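Local coordinates for protein guanylate kinase (Stenotrophomonas maltophilia, PDB 6WCT) that catalyses ATP-dependent phosphorylation of GMP to GDP, with ADP as the other product, and is probably essential for recycling GMP, at residues P62-V65 and H69-F72; V115-D120 and Q125-L130; I183-E186 and T190-D193. All coordinates share one frame; numbering follows the deposited sequence.

Contact 1 of 3, residues P62-V65 and H69-F72; sequences PGEV and HYHF. With 5GP (guanosine-5'-monophosphate), chain E.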
ATOM      1  N   PRO A  62      15.949  25.901 -18.892  1.00 65.80           N
ATOM      2  CA  PRO A  62      16.265  25.263 -20.178  1.00 60.62           C
ATOM      3  C   PRO A  62      15.739  23.835 -20.259  1.00 59.02           C
ATOM      4  O   PRO A  62      15.799  23.063 -19.297  1.00 57.59           O
ATOM      5  CB  PRO A  62      17.795  25.313 -20.226  1.00 69.51           C
ATOM      6  CG  PRO A  62      18.139  26.520 -19.418  1.00 73.91           C
ATOM      7  CD  PRO A  62      17.139  26.524 -18.287  1.00 70.89           C
ATOM      8  N   GLY A  63      15.177  23.502 -21.417  1.00 61.92           N
ATOM      9  CA  GLY A  63      14.604  22.200 -21.655  1.00 60.90           C
ATOM     10  C   GLY A  63      13.133  22.101 -21.326  1.00 61.31           C
ATOM     11  O   GLY A  63      12.475  21.147 -21.757  1.00 63.37           O
ATOM     12  N   GLU A  64      12.610  23.041 -20.548  1.00 63.36           N
ATOM     13  CA  GLU A  64      11.197  23.058 -20.204  1.00 53.87           C
ATOM     14  C   GLU A  64      10.356  23.619 -21.346  1.00 44.22           C
ATOM     15  O   GLU A  64      10.775  24.520 -22.074  1.00 48.37           O
ATOM     16  CB  GLU A  64      10.995  23.862 -18.926  1.00 52.56           C
ATOM     17  CG  GLU A  64      11.381  23.081 -17.676  1.00 51.02           C
ATOM     18  CD  GLU A  64      11.256  23.907 -16.427  1.00 46.67           C
ATOM     19  OE1 GLU A  64      11.187  25.146 -16.561  1.00 49.52           O
ATOM     20  OE2 GLU A  64      11.209  23.332 -15.323  1.00 49.80           O
ATOM     21  N   VAL A  65       9.160  23.058 -21.500  1.00 45.90           N
ATOM     22  CA  VAL A  65       8.203  23.446 -22.534  1.00 44.20           C
ATOM     23  C   VAL A  65       6.951  23.959 -21.844  1.00 39.53           C
ATOM     24  O   VAL A  65       6.363  23.264 -21.002  1.00 37.12           O
ATOM     25  CB  VAL A  65       7.873  22.283 -23.481  1.00 50.51           C
ATOM     26  CG1 VAL A  65       6.853  22.721 -24.533  1.00 46.40           C
ATOM     27  CG2 VAL A  65       9.145  21.779 -24.147  1.00 53.49           C
ATOM     28  N   HIS A  69       5.617  20.778 -19.166  1.00 39.76           N
ATOM     29  CA  HIS A  69       6.063  20.565 -17.789  1.00 38.48           C
ATOM     30  C   HIS A  69       5.285  21.409 -16.796  1.00 38.85           C
ATOM     31  O   HIS A  69       5.052  20.966 -15.660  1.00 40.27           O
ATOM     32  CB  HIS A  69       7.561  20.856 -17.674  1.00 46.96           C
ATOM     33  CG  HIS A  69       8.385  20.129 -18.690  1.00 54.58           C
ATOM     34  ND1 HIS A  69       8.613  20.623 -19.957  1.00 53.35           N
ATOM     35  CD2 HIS A  69       8.990  18.918 -18.644  1.00 56.66           C
ATOM     36  CE1 HIS A  69       9.348  19.761 -20.637  1.00 59.30           C
ATOM     37  NE2 HIS A  69       9.586  18.716 -19.866  1.00 57.80           N
ATOM     38  N   TYR A  70       4.877  22.608 -17.209  1.00 33.38           N
ATOM     39  CA  TYR A  70       4.102  23.525 -16.387  1.00 34.27           C
ATOM     40  C   TYR A  70       3.293  24.404 -17.323  1.00 34.48           C
ATOM     41  O   TYR A  70       3.646  24.585 -18.487  1.00 39.23           O
ATOM     42  CB  TYR A  70       4.995  24.436 -15.509  1.00 30.35           C
ATOM     43  CG  TYR A  70       5.657  23.813 -14.294  1.00 29.54           C
ATOM     44  CD1 TYR A  70       4.991  23.744 -13.089  1.00 30.99           C
ATOM     45  CD2 TYR A  70       6.945  23.282 -14.359  1.00 35.57           C
ATOM     46  CE1 TYR A  70       5.593  23.186 -11.953  1.00 29.42           C
ATOM     47  CE2 TYR A  70       7.557  22.706 -13.231  1.00 28.67           C
ATOM     48  CZ  TYR A  70       6.857  22.667 -12.032  1.00 38.40           C
ATOM     49  OH  TYR A  70       7.403  22.129 -10.893  1.00 37.72           O
ATOM     50  N   HIS A  71       2.255  25.018 -16.785  1.00 34.54           N
ATOM     51  CA  HIS A  71       1.693  26.202 -17.419  1.00 34.63           C
ATOM     52  C   HIS A  71       2.402  27.391 -16.776  1.00 42.26           C
ATOM     53  O   HIS A  71       2.113  27.760 -15.635  1.00 41.11           O
ATOM     54  CB  HIS A  71       0.182  26.260 -17.235  1.00 45.80           C
ATOM     55  CG  HIS A  71      -0.543  25.112 -17.862  1.00 42.88           C
ATOM     56  ND1 HIS A  71      -0.639  24.949 -19.228  1.00 45.47           N
ATOM     57  CD2 HIS A  71      -1.181  24.051 -17.312  1.00 45.01           C
ATOM     58  CE1 HIS A  71      -1.325  23.850 -19.492  1.00 43.26           C
ATOM     59  NE2 HIS A  71      -1.667  23.287 -18.346  1.00 43.59           N
ATOM     60  N   PHE A  72       3.360  27.967 -17.490  1.00 45.50           N
ATOM     61  CA  PHE A  72       4.107  29.101 -16.968  1.00 45.69           C
ATOM     62  C   PHE A  72       3.321  30.374 -17.207  1.00 47.63           C
ATOM     63  O   PHE A  72       2.942  30.668 -18.338  1.00 47.42           O
ATOM     64  CB  PHE A  72       5.473  29.221 -17.630  1.00 36.40           C
ATOM     65  CG  PHE A  72       6.386  28.068 -17.353  1.00 41.16           C
ATOM     66  CD1 PHE A  72       6.390  26.962 -18.193  1.00 34.99           C
ATOM     67  CD2 PHE A  72       7.255  28.098 -16.271  1.00 34.42           C
ATOM     68  CE1 PHE A  72       7.241  25.889 -17.948  1.00 34.61           C
ATOM     69  CE2 PHE A  72       8.114  27.028 -16.012  1.00 33.42           C
ATOM     70  CZ  PHE A  72       8.110  25.926 -16.846  1.00 40.26           C
TER
HETATM   71  P   5GP E 301      10.493  22.828  -9.569  1.00 45.26           P
HETATM   72  O1P 5GP E 301       9.866  22.343 -10.853  1.00 47.58           O
HETATM   73  O2P 5GP E 301      11.973  22.487  -9.401  1.00 42.03           O
HETATM   74  O3P 5GP E 301      10.289  24.295  -9.285  1.00 37.46           O
HETATM   75  O5' 5GP E 301       9.722  22.136  -8.383  1.00 45.44           O
HETATM   76  C5' 5GP E 301       9.796  22.663  -7.074  1.00 35.42           C
HETATM   77  C4' 5GP E 301       8.800  21.979  -6.188  1.00 37.04           C
HETATM   78  O4' 5GP E 301       7.477  22.507  -6.470  1.00 34.54           O
HETATM   79  C3' 5GP E 301       8.702  20.456  -6.401  1.00 39.14           C
HETATM   80  O3' 5GP E 301       8.613  19.792  -5.147  1.00 41.08           O
HETATM   81  C2' 5GP E 301       7.367  20.292  -7.112  1.00 34.27           C
HETATM   82  O2' 5GP E 301       6.734  19.050  -6.905  1.00 35.85           O
HETATM   83  C1' 5GP E 301       6.577  21.436  -6.506  1.00 33.24           C
HETATM   84  N9  5GP E 301       5.402  21.808  -7.275  1.00 40.19           N
HETATM   85  C8  5GP E 301       5.200  21.584  -8.612  1.00 42.51           C
HETATM   86  N7  5GP E 301       3.977  21.836  -8.998  1.00 41.96           N
HETATM   87  C5  5GP E 301       3.339  22.268  -7.846  1.00 40.98           C
HETATM   88  C6  5GP E 301       1.999  22.632  -7.622  1.00 41.09           C
HETATM   89  O6  5GP E 301       1.095  22.638  -8.456  1.00 42.84           O
HETATM   90  N1  5GP E 301       1.756  22.957  -6.299  1.00 43.21           N
HETATM   91  C2  5GP E 301       2.696  22.931  -5.298  1.00 48.14           C
HETATM   92  N2  5GP E 301       2.285  23.249  -4.063  1.00 42.17           N
HETATM   93  N3  5GP E 301       3.965  22.590  -5.501  1.00 40.25           N
HETATM   94  C4  5GP E 301       4.213  22.268  -6.781  1.00 38.75           C
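Val65 and His69 are joined by two hydrogen bonds, one through the imidazole and one through the backbone. The amide N of Val65 lies 2.9 Å from His69 ND1 with an N-H...ND1 angle of 166°, and it stands somewhat tilted from the ring plane. As ND1 accepts here, it carries no proton. In return, His69 N reaches Val65 O at 3.2 Å. The ring turns back to Val65 because His69 CG is anti to its carbonyl carbon (chi1 -52°). This side is solvent-exposed and held mainly by hydrogen bonds; its apolar packing is loose, Val65 CG2 coming only to 4.1 Å from His69 CE1.

The tighter packing is around Glu64, whose extended chain crosses the Phe72 side chain at about a right angle. Glu64 OE1 is 3.2 Å from Phe72 CZ, with carboxylate and ring planes 47° apart. The carboxylate is held on both oxygens, OE1 by Arg61 N and OE2 by a salt bridge to Arg58. Tyr70 CB stands 3.6 Å above the plane of the Phe72 ring, on one face but toward its rim, and Tyr70 OH makes a very short 2.5 Å hydrogen bond to O1P of GMP.

Strand 71-72 forms an edge of the mixed sheet, next to strand 55-56: His71 bonds through its backbone to Ser54 and Thr56, while the Tyr70 and Phe72 side chains touch Thr56.

Contact 2 of 3, residues V115-D120 and Q125-L130; sequences VLLEID and QQVRQL. With 5GP (guanosine-5'-monophosphate), chain E.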
ATOM      1  N   VAL A 115      -6.606  10.969 -10.172  1.00 40.85           N
ATOM      2  CA  VAL A 115      -5.729  12.091 -10.472  1.00 38.14           C
ATOM      3  C   VAL A 115      -4.499  12.000  -9.588  1.00 43.30           C
ATOM      4  O   VAL A 115      -4.597  11.701  -8.391  1.00 35.71           O
ATOM      5  CB  VAL A 115      -6.434  13.451 -10.277  1.00 39.34           C
ATOM      6  CG1 VAL A 115      -5.470  14.595 -10.594  1.00 38.94           C
ATOM      7  CG2 VAL A 115      -7.644  13.545 -11.162  1.00 44.63           C
ATOM      8  N   LEU A 116      -3.343  12.232 -10.190  1.00 36.23           N
ATOM      9  CA  LEU A 116      -2.065  12.265  -9.499  1.00 34.71           C
ATOM     10  C   LEU A 116      -1.513  13.688  -9.542  1.00 40.66           C
ATOM     11  O   LEU A 116      -1.467  14.298 -10.612  1.00 39.19           O
ATOM     12  CB  LEU A 116      -1.098  11.272 -10.137  1.00 36.24           C
ATOM     13  CG  LEU A 116       0.269  11.056  -9.501  1.00 38.13           C
ATOM     14  CD1 LEU A 116       0.853   9.775 -10.005  1.00 43.80           C
ATOM     15  CD2 LEU A 116       1.223  12.212  -9.835  1.00 31.49           C
ATOM     16  N   LEU A 117      -1.144  14.226  -8.378  1.00 40.44           N
ATOM     17  CA  LEU A 117      -0.541  15.552  -8.249  1.00 38.68           C
ATOM     18  C   LEU A 117       0.929  15.417  -7.861  1.00 35.64           C
ATOM     19  O   LEU A 117       1.251  14.673  -6.932  1.00 38.98           O
ATOM     20  CB  LEU A 117      -1.267  16.387  -7.189  1.00 38.42           C
ATOM     21  CG  LEU A 117      -2.790  16.521  -7.284  1.00 37.92           C
ATOM     22  CD1 LEU A 117      -3.375  17.354  -6.134  1.00 41.65           C
ATOM     23  CD2 LEU A 117      -3.231  17.080  -8.667  1.00 33.54           C
ATOM     24  N   GLU A 118       1.805  16.193  -8.513  1.00 30.42           N
ATOM     25  CA  GLU A 118       3.227  16.253  -8.171  1.00 34.52           C
ATOM     26  C   GLU A 118       3.445  17.607  -7.513  1.00 35.96           C
ATOM     27  O   GLU A 118       3.661  18.610  -8.195  1.00 34.17           O
ATOM     28  CB  GLU A 118       4.111  16.084  -9.402  1.00 25.38           C
ATOM     29  CG  GLU A 118       3.897  14.762 -10.078  1.00 31.00           C
ATOM     30  CD  GLU A 118       4.815  14.539 -11.291  1.00 43.62           C
ATOM     31  OE1 GLU A 118       4.387  13.844 -12.218  1.00 47.41           O
ATOM     32  OE2 GLU A 118       5.938  15.075 -11.329  1.00 53.64           O
ATOM     33  N   ILE A 119       3.351  17.648  -6.178  1.00 33.14           N
ATOM     34  CA  ILE A 119       3.349  18.922  -5.467  1.00 33.54           C
ATOM     35  C   ILE A 119       4.190  18.835  -4.202  1.00 34.01           C
ATOM     36  O   ILE A 119       4.494  17.752  -3.707  1.00 34.13           O
ATOM     37  CB  ILE A 119       1.913  19.354  -5.126  1.00 37.39           C
ATOM     38  CG1 ILE A 119       1.306  18.345  -4.158  1.00 30.09           C
ATOM     39  CG2 ILE A 119       1.068  19.482  -6.447  1.00 29.88           C
ATOM     40  CD1 ILE A 119      -0.154  18.646  -3.783  1.00 32.28           C
ATOM     41  N   ASP A 120       4.524  19.998  -3.650  1.00 33.66           N
ATOM     42  CA  ASP A 120       5.419  20.031  -2.504  1.00 31.89           C
ATOM     43  C   ASP A 120       4.638  19.722  -1.228  1.00 38.96           C
ATOM     44  O   ASP A 120       3.439  19.410  -1.256  1.00 38.21           O
ATOM     45  CB  ASP A 120       6.124  21.383  -2.406  1.00 34.42           C
ATOM     46  CG  ASP A 120       5.288  22.431  -1.682  1.00 42.98           C
ATOM     47  OD1 ASP A 120       4.068  22.470  -1.932  1.00 39.77           O
ATOM     48  OD2 ASP A 120       5.842  23.194  -0.846  1.00 42.24           O
ATOM     49  N   GLN A 125      -0.248  19.297   2.193  1.00 46.70           N
ATOM     50  CA  GLN A 125      -0.999  19.566   3.414  1.00 42.79           C
ATOM     51  C   GLN A 125      -2.349  20.191   3.106  1.00 48.39           C
ATOM     52  O   GLN A 125      -3.357  19.840   3.731  1.00 55.22           O
ATOM     53  CB  GLN A 125      -0.198  20.474   4.339  1.00 54.07           C
ATOM     54  CG  GLN A 125       0.981  19.772   4.959  1.00 61.48           C
ATOM     55  CD  GLN A 125       1.551  20.560   6.108  1.00 68.85           C
ATOM     56  OE1 GLN A 125       1.131  21.696   6.375  1.00 56.94           O
ATOM     57  NE2 GLN A 125       2.511  19.963   6.806  1.00 67.71           N
ATOM     58  N   GLN A 126      -2.391  21.152   2.176  1.00 45.38           N
ATOM     59  CA  GLN A 126      -3.686  21.722   1.796  1.00 56.62           C
ATOM     60  C   GLN A 126      -4.587  20.654   1.201  1.00 53.01           C
ATOM     61  O   GLN A 126      -5.791  20.630   1.468  1.00 54.09           O
ATOM     62  CB  GLN A 126      -3.528  22.889   0.821  1.00 48.01           C
ATOM     63  CG  GLN A 126      -2.709  24.049   1.350  1.00 58.70           C
ATOM     64  CD  GLN A 126      -2.382  25.067   0.270  1.00 63.65           C
ATOM     65  OE1 GLN A 126      -3.207  25.350  -0.605  1.00 66.09           O
ATOM     66  NE2 GLN A 126      -1.181  25.642   0.340  1.00 60.04           N
ATOM     67  N   VAL A 127      -4.026  19.756   0.388  1.00 44.65           N
ATOM     68  CA  VAL A 127      -4.855  18.734  -0.239  1.00 43.89           C
ATOM     69  C   VAL A 127      -5.383  17.762   0.804  1.00 50.19           C
ATOM     70  O   VAL A 127      -6.555  17.369   0.758  1.00 47.73           O
ATOM     71  CB  VAL A 127      -4.082  17.993  -1.351  1.00 52.51           C
ATOM     72  CG1 VAL A 127      -4.916  16.845  -1.877  1.00 44.95           C
ATOM     73  CG2 VAL A 127      -3.736  18.936  -2.498  1.00 42.99           C
ATOM     74  N   ARG A 128      -4.540  17.382   1.779  1.00 47.09           N
ATOM     75  CA  ARG A 128      -4.969  16.426   2.800  1.00 50.63           C
ATOM     76  C   ARG A 128      -6.188  16.934   3.559  1.00 52.71           C
ATOM     77  O   ARG A 128      -7.076  16.149   3.910  1.00 52.33           O
ATOM     78  CB  ARG A 128      -3.826  16.125   3.775  1.00 52.20           C
ATOM     79  CG  ARG A 128      -2.889  15.002   3.322  1.00 43.68           C
ATOM     80  CD  ARG A 128      -1.766  14.684   4.327  1.00 40.09           C
ATOM     81  NE  ARG A 128      -0.590  14.135   3.626  1.00 47.68           N
ATOM     82  CZ  ARG A 128       0.509  14.826   3.340  1.00 35.44           C
ATOM     83  NH1 ARG A 128       1.518  14.259   2.670  1.00 50.38           N
ATOM     84  NH2 ARG A 128       0.600  16.098   3.703  1.00 44.82           N
ATOM     85  N   GLN A 129      -6.246  18.243   3.830  1.00 55.02           N
ATOM     86  CA  GLN A 129      -7.396  18.805   4.542  1.00 57.20           C
ATOM     87  C   GLN A 129      -8.619  18.902   3.644  1.00 71.02           C
ATOM     88  O   GLN A 129      -9.744  18.930   4.152  1.00 68.61           O
ATOM     89  CB  GLN A 129      -7.053  20.181   5.117  1.00 61.59           C
ATOM     90  N   LEU A 130      -8.413  18.967   2.323  1.00 64.69           N
ATOM     91  CA  LEU A 130      -9.522  19.055   1.382  1.00 70.59           C
ATOM     92  C   LEU A 130     -10.054  17.656   1.074  1.00 70.27           C
ATOM     93  O   LEU A 130     -11.267  17.435   1.058  1.00 63.32           O
ATOM     94  CB  LEU A 130      -9.060  19.766   0.103  1.00 68.13           C
ATOM     95  CG  LEU A 130      -8.773  21.272   0.159  1.00 67.38           C
ATOM     96  CD1 LEU A 130      -8.103  21.728  -1.126  1.00 61.41           C
ATOM     97  CD2 LEU A 130     -10.020  22.098   0.414  1.00 62.28           C
TER
HETATM   98  P   5GP E 301      10.493  22.828  -9.569  1.00 45.26           P
HETATM   99  O1P 5GP E 301       9.866  22.343 -10.853  1.00 47.58           O
HETATM  100  O2P 5GP E 301      11.973  22.487  -9.401  1.00 42.03           O
HETATM  101  O3P 5GP E 301      10.289  24.295  -9.285  1.00 37.46           O
HETATM  102  O5' 5GP E 301       9.722  22.136  -8.383  1.00 45.44           O
HETATM  103  C5' 5GP E 301       9.796  22.663  -7.074  1.00 35.42           C
HETATM  104  C4' 5GP E 301       8.800  21.979  -6.188  1.00 37.04           C
HETATM  105  O4' 5GP E 301       7.477  22.507  -6.470  1.00 34.54           O
HETATM  106  C3' 5GP E 301       8.702  20.456  -6.401  1.00 39.14           C
HETATM  107  O3' 5GP E 301       8.613  19.792  -5.147  1.00 41.08           O
HETATM  108  C2' 5GP E 301       7.367  20.292  -7.112  1.00 34.27           C
HETATM  109  O2' 5GP E 301       6.734  19.050  -6.905  1.00 35.85           O
HETATM  110  C1' 5GP E 301       6.577  21.436  -6.506  1.00 33.24           C
HETATM  111  N9  5GP E 301       5.402  21.808  -7.275  1.00 40.19           N
HETATM  112  C8  5GP E 301       5.200  21.584  -8.612  1.00 42.51           C
HETATM  113  N7  5GP E 301       3.977  21.836  -8.998  1.00 41.96           N
HETATM  114  C5  5GP E 301       3.339  22.268  -7.846  1.00 40.98           C
HETATM  115  C6  5GP E 301       1.999  22.632  -7.622  1.00 41.09           C
HETATM  116  O6  5GP E 301       1.095  22.638  -8.456  1.00 42.84           O
HETATM  117  N1  5GP E 301       1.756  22.957  -6.299  1.00 43.21           N
HETATM  118  C2  5GP E 301       2.696  22.931  -5.298  1.00 48.14           C
HETATM  119  N2  5GP E 301       2.285  23.249  -4.063  1.00 42.17           N
HETATM  120  N3  5GP E 301       3.965  22.590  -5.501  1.00 40.25           N
HETATM  121  C4  5GP E 301       4.213  22.268  -6.781  1.00 38.75           C
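Ile119 and Leu117 both meet Val127, converging on its CG2 methyl from the strand side of the turn. Ile119 can be traced outward from its CB, which sits under one face of the GMP base, 3.7 Å from C2. Its CG2 lies against the same face, 3.5 Å from C6 of the guanine, and packs beneath the N1-C6 side of the ring. The other branch, CG1, lies between the backbone N and the carbonyl carbon (chi1 64°) and continues fully extended (chi2 -178°). It carries CD1 away from the nucleotide to 3.8 Å from Val127 CG2. One residue thus has its two branches in different environments, ligand and hydrophobic core.

Leu117 CD1 and Val127 CG2 approach tip to tip at 4.0 Å. The match is purely apolar, and small, with 99 Å² buried in all. Val127 is further packed by Leu24 and Ile26 of strand 24-28 and by Phe88 and Glu89 of strand 87-93.

Past Ile119 the contact turns polar. Asp120 OD1 accepts from N2 of GMP at 2.9 Å, with an N-H...OD1 angle of 158°, and the same oxygen caps Gly123 N, while OD2 takes a bond from Gln122 NE2. These bonds hold the carboxylate in position, consistent with a role in recognising the guanine amino group. Glu118 O offers the ribose O2' only a weak bond.

The arrangement is a strand-turn-helix unit of the P-loop kinase fold: strand 114-117 ends at the GMP pocket, and Asp120 is both N-cap of helix 121-130 and a guanine-binding residue.

Contact 3 of 3, residues I183-E186 and T190-D193; sequences IVNE and TAVD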
ATOM      1  N   ILE A 183       9.551   6.004  -1.103  1.00 29.19           N
ATOM      2  CA  ILE A 183      10.297   5.233  -2.096  1.00 33.87           C
ATOM      3  C   ILE A 183      11.696   5.823  -2.192  1.00 34.66           C
ATOM      4  O   ILE A 183      11.840   7.040  -2.338  1.00 36.89           O
ATOM      5  CB  ILE A 183       9.601   5.260  -3.467  1.00 34.89           C
ATOM      6  CG1 ILE A 183       8.230   4.566  -3.399  1.00 33.29           C
ATOM      7  CG2 ILE A 183      10.502   4.649  -4.551  1.00 33.73           C
ATOM      8  CD1 ILE A 183       7.424   4.678  -4.737  1.00 29.29           C
ATOM      9  N   VAL A 184      12.722   4.982  -2.085  1.00 42.05           N
ATOM     10  CA  VAL A 184      14.093   5.407  -2.352  1.00 30.58           C
ATOM     11  C   VAL A 184      14.439   5.004  -3.777  1.00 34.91           C
ATOM     12  O   VAL A 184      14.423   3.813  -4.117  1.00 40.47           O
ATOM     13  CB  VAL A 184      15.088   4.815  -1.342  1.00 37.23           C
ATOM     14  CG1 VAL A 184      16.483   5.318  -1.641  1.00 36.64           C
ATOM     15  CG2 VAL A 184      14.701   5.159   0.077  1.00 29.68           C
ATOM     16  N   ASN A 185      14.765   5.996  -4.612  1.00 35.44           N
ATOM     17  CA  ASN A 185      14.984   5.786  -6.040  1.00 39.70           C
ATOM     18  C   ASN A 185      16.436   5.360  -6.262  1.00 36.24           C
ATOM     19  O   ASN A 185      17.287   6.126  -6.721  1.00 54.07           O
ATOM     20  CB  ASN A 185      14.636   7.052  -6.819  1.00 39.06           C
ATOM     21  CG  ASN A 185      14.914   6.912  -8.305  1.00 45.26           C
ATOM     22  OD1 ASN A 185      14.979   5.801  -8.832  1.00 40.13           O
ATOM     23  ND2 ASN A 185      15.081   8.034  -8.987  1.00 44.37           N
ATOM     24  N   GLU A 186      16.719   4.102  -5.932  1.00 42.24           N
ATOM     25  CA  GLU A 186      18.045   3.539  -6.201  1.00 41.19           C
ATOM     26  C   GLU A 186      18.116   2.930  -7.594  1.00 48.12           C
ATOM     27  O   GLU A 186      18.994   3.282  -8.390  1.00 63.78           O
ATOM     28  CB  GLU A 186      18.405   2.484  -5.147  1.00 55.29           C
ATOM     29  CG  GLU A 186      18.565   3.017  -3.729  1.00 60.66           C
ATOM     30  CD  GLU A 186      18.892   1.921  -2.717  1.00 68.95           C
ATOM     31  OE1 GLU A 186      19.994   1.328  -2.813  1.00 72.39           O
ATOM     32  OE2 GLU A 186      18.037   1.643  -1.841  1.00 63.12           O
ATOM     33  N   THR A 190      12.975  -0.582 -10.398  1.00 44.12           N
ATOM     34  CA  THR A 190      12.423  -1.002  -9.115  1.00 43.53           C
ATOM     35  C   THR A 190      11.506   0.073  -8.536  1.00 37.13           C
ATOM     36  O   THR A 190      10.399  -0.233  -8.082  1.00 41.21           O
ATOM     37  CB  THR A 190      13.562  -1.369  -8.153  1.00 38.75           C
ATOM     38  OG1 THR A 190      14.303  -2.471  -8.711  1.00 47.45           O
ATOM     39  CG2 THR A 190      13.024  -1.793  -6.825  1.00 42.51           C
ATOM     40  N   ALA A 191      11.925   1.343  -8.582  1.00 38.96           N
ATOM     41  CA  ALA A 191      11.068   2.419  -8.075  1.00 38.77           C
ATOM     42  C   ALA A 191       9.732   2.468  -8.819  1.00 33.07           C
ATOM     43  O   ALA A 191       8.682   2.715  -8.210  1.00 34.70           O
ATOM     44  CB  ALA A 191      11.789   3.768  -8.184  1.00 34.32           C
ATOM     45  N   VAL A 192       9.758   2.240 -10.138  1.00 33.58           N
ATOM     46  CA  VAL A 192       8.524   2.193 -10.919  1.00 37.73           C
ATOM     47  C   VAL A 192       7.646   1.041 -10.446  1.00 42.01           C
ATOM     48  O   VAL A 192       6.449   1.219 -10.182  1.00 39.12           O
ATOM     49  CB  VAL A 192       8.854   2.090 -12.424  1.00 37.52           C
ATOM     50  CG1 VAL A 192       7.598   1.932 -13.268  1.00 37.34           C
ATOM     51  CG2 VAL A 192       9.615   3.336 -12.877  1.00 39.46           C
ATOM     52  N   ASP A 193       8.235  -0.149 -10.292  1.00 41.09           N
ATOM     53  CA  ASP A 193       7.482  -1.279  -9.751  1.00 43.82           C
ATOM     54  C   ASP A 193       6.858  -0.933  -8.406  1.00 38.72           C
ATOM     55  O   ASP A 193       5.718  -1.324  -8.122  1.00 40.33           O
ATOM     56  CB  ASP A 193       8.387  -2.492  -9.568  1.00 35.45           C
ATOM     57  CG  ASP A 193       8.848  -3.084 -10.868  1.00 46.86           C
ATOM     58  OD1 ASP A 193       8.246  -2.783 -11.923  1.00 49.79           O
ATOM     59  OD2 ASP A 193       9.811  -3.868 -10.815  1.00 52.22           O
TER
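Ala191 presents its CB methyl to two side chains of the 183-186 segment, Ile183 and Asn185, which approach it from different directions. Ile183 CG2 lies 4.0 Å from Ala191 CB, and Asn185 OD1 lies 3.8 Å from the same atom. Measured at that methyl, the two partners subtend about 108°, so they flank it rather than face each other across it.

Ile183 points toward the helix, and its branches divide the work. CG2, anti to the backbone N, takes the methyl, while the extended CG1-CD1 arm reaches obliquely past it, CD1 coming to 4.2 Å from Ala191 O. Beyond this segment the isoleucine also meets Leu195 and Ile198 on helix 188-203, and Val137 and Ile139 on strand 135-140.

The CB of Asn185 leaves beside the contact, and CG anti to the backbone N (chi1 177°) brings the amide to Ala191. Its OD1 touches the methyl, whereas ND2 turns to a hydrogen bond with Ala33 O in the phosphate-binding loop. The backbone bends here, as Asn185 is the centre of an inverse gamma turn with a weak bond from Glu186 N to Val184 O. Asn185 CA and Ala191 CA, 5.6 Å apart, mark the closest CA approach of the segments, and Ala191 is also backed by Ile38 of helix 35-45.

Asn185 and Glu186 contact ADP in another crystal structure of this protein; no ADP is bound to this chain here. Chemically, the contact between the segments is van der Waals packing on one methyl; the polar end of Asn185 is hydrogen-bonded to Ala33 O, which ties the strand end to the phosphate-binding loop.

How the contacts relate
Contacts 1 and 2 meet through GMP rather than each other: their nearest atoms are about 6 Å apart. Contact 1 gives the phosphate a hydrogen bond from Tyr70, whose ring also touches the base, while contact 2 lines the base with Ile119 and Asp120 and reaches the ribose. Contact 3 lies on the side where ADP binds in another structure, probably the ATP site; the side chain of Asn185 is about 14 Å from the bound GMP. Contacts 2 and 3 belong to the same five-stranded parallel sheet, 114-117 in its interior and 181-184 at an edge, with centres about 21 Å apart. One segment of contact 1 carries strand 71-72 of the separate mixed sheet.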